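Phosphoacetylglucosamine mutase (Aspergillus lentulus, PDB 5O9X) catalyses the interconversion of N-acetylglucosamine 6-phosphate and N-acetylglucosamine 1-phosphate. Local coordinates at residues Ser54-Gly59 / Ile118-Glu123. The protein carries 1 engineered substitution. Numbering follows the deposited sequence.
Sequences SKKLSG and IDVSME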
# COMPACT_ATOMS: atom_id res chain seq x y z
N SER A 54 -11.57 17.25 8.74
CA SER A 54 -12.07 16.78 10.02
C SER A 54 -13.36 17.54 10.36
O SER A 54 -14.36 16.90 10.76
CB SER A 54 -11.04 17.07 11.11
OG SER A 54 -11.53 16.60 12.34
N LYS A 55 -13.30 18.88 10.25
CA LYS A 55 -14.51 19.75 10.47
C LYS A 55 -15.73 19.32 9.62
O LYS A 55 -16.83 19.12 10.18
CB LYS A 55 -14.14 21.24 10.26
CG LYS A 55 -13.34 21.86 11.39
CD LYS A 55 -13.03 23.33 11.04
CE LYS A 55 -12.12 24.02 12.02
NZ LYS A 55 -12.80 24.40 13.30
N LYS A 56 -15.50 19.05 8.31
CA LYS A 56 -16.56 18.58 7.41
C LYS A 56 -17.15 17.27 7.88
O LYS A 56 -18.37 17.06 7.73
CB LYS A 56 -16.09 18.42 5.95
CG LYS A 56 -17.18 18.04 4.94
CD LYS A 56 -18.32 19.10 4.85
CE LYS A 56 -19.26 18.80 3.68
NZ LYS A 56 -20.34 19.83 3.66
N LEU A 57 -16.29 16.42 8.47
CA LEU A 57 -16.73 15.13 9.01
C LEU A 57 -17.03 15.22 10.49
O LEU A 57 -16.74 14.29 11.24
CB LEU A 57 -15.74 14.02 8.61
CG LEU A 57 -15.64 13.78 7.08
CD1 LEU A 57 -14.58 12.71 6.78
CD2 LEU A 57 -16.97 13.34 6.47
N SER A 58 -17.57 16.38 10.91
CA SER A 58 -18.07 16.65 12.30
C SER A 58 -17.07 16.30 13.41
O SER A 58 -17.45 15.77 14.47
CB SER A 58 -19.42 15.94 12.58
OG SER A 58 -20.37 16.01 11.52
N GLY A 59 -15.79 16.60 13.15
CA GLY A 59 -14.69 16.47 14.12
C GLY A 59 -14.13 15.06 14.28
O GLY A 59 -13.52 14.75 15.30
N ILE A 118 -16.78 23.80 0.02
CA ILE A 118 -17.02 22.51 0.68
C ILE A 118 -18.31 22.61 1.58
O ILE A 118 -18.98 21.60 1.90
CB ILE A 118 -15.74 22.02 1.49
CG1 ILE A 118 -14.45 21.99 0.59
CG2 ILE A 118 -16.00 20.64 2.09
CD1 ILE A 118 -13.18 21.51 1.30
N ASP A 119 -18.61 23.84 1.97
CA ASP A 119 -19.67 24.19 2.94
C ASP A 119 -19.36 23.50 4.29
O ASP A 119 -19.94 22.49 4.66
CB ASP A 119 -21.08 23.92 2.37
CG ASP A 119 -22.18 24.20 3.37
OD1 ASP A 119 -21.99 25.12 4.20
OD2 ASP A 119 -23.20 23.47 3.37
N VAL A 120 -18.35 24.04 4.94
CA VAL A 120 -17.84 23.48 6.19
C VAL A 120 -18.31 24.34 7.36
O VAL A 120 -18.07 25.57 7.35
CB VAL A 120 -16.30 23.39 6.21
CG1 VAL A 120 -15.80 22.83 7.54
CG2 VAL A 120 -15.79 22.55 5.04
N SER A 121 -18.99 23.71 8.33
CA SER A 121 -19.32 24.33 9.64
C SER A 121 -18.07 24.59 10.51
O SER A 121 -17.63 23.69 11.26
CB SER A 121 -20.35 23.48 10.39
OG SER A 121 -21.46 23.22 9.57
N MET A 122 -17.53 25.82 10.43
CA MET A 122 -16.28 26.23 11.08
C MET A 122 -16.24 26.21 12.60
O MET A 122 -15.20 26.53 13.20
CB MET A 122 -15.84 27.63 10.62
CG MET A 122 -15.07 27.75 9.30
SD MET A 122 -13.56 26.74 9.12
CE MET A 122 -14.51 25.51 8.37
N GLU A 123 -17.37 25.86 13.22
CA GLU A 123 -17.49 25.77 14.68
C GLU A 123 -17.26 24.31 15.10
O GLU A 123 -17.09 24.02 16.27
CB GLU A 123 -18.88 26.31 15.15
CG GLU A 123 -20.09 25.45 14.78
CD GLU A 123 -20.84 25.84 13.47
OE1 GLU A 123 -20.24 26.31 12.48
OE2 GLU A 123 -22.07 25.62 13.43
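Ile118 meets Lys56 in two ways. Its CG2 methyl lies 3.9 Å from Lys56 CD, and its carbonyl O accepts a hydrogen bond from Lys56 NZ at 2.8 Å, the donor tilted just 18° from the carbonyl plane. Asp119 O accepts a second hydrogen bond from Lys56 NZ, 2.9 Å away and above its carbonyl plane. Two main-chain oxygens therefore grip one ammonium group where helix 107-118 ends, and the partly negative C-terminal end of the helix would probably help stabilise the positive charge of Lys56. Lys56 reaches them because CG stands opposite its backbone N (chi1 -176°) and the chain kinks once, at chi2, before running out extended; Trp92 of helix 91-101 flanks both Lys56 and Ile118. Next, Val120 turns CG1 onto Lys55 CB at 3.6 Å. Met122 crosses Lys55 at roughly a right angle, CE packing 3.8 Å from Lys55 CD. A bend at chi4 (-75°) brings Lys55 NZ over the Met122 carbonyl for a 3.2 Å hydrogen bond to its O, well out of plane; Lys55 NZ has its stronger partner in Asn124 O. Helix 40-56 closes in a Schellman motif (Gly59 N to Ser54 O, Ser58 N to Lys55 O, Ser58 at positive phi); Asp119 is the C-prime residue of another, ending helix 107-118. Two lysines thus tie one helix end to the other and its following loop, within alpha/beta/alpha domain I of the phosphohexomutase fold.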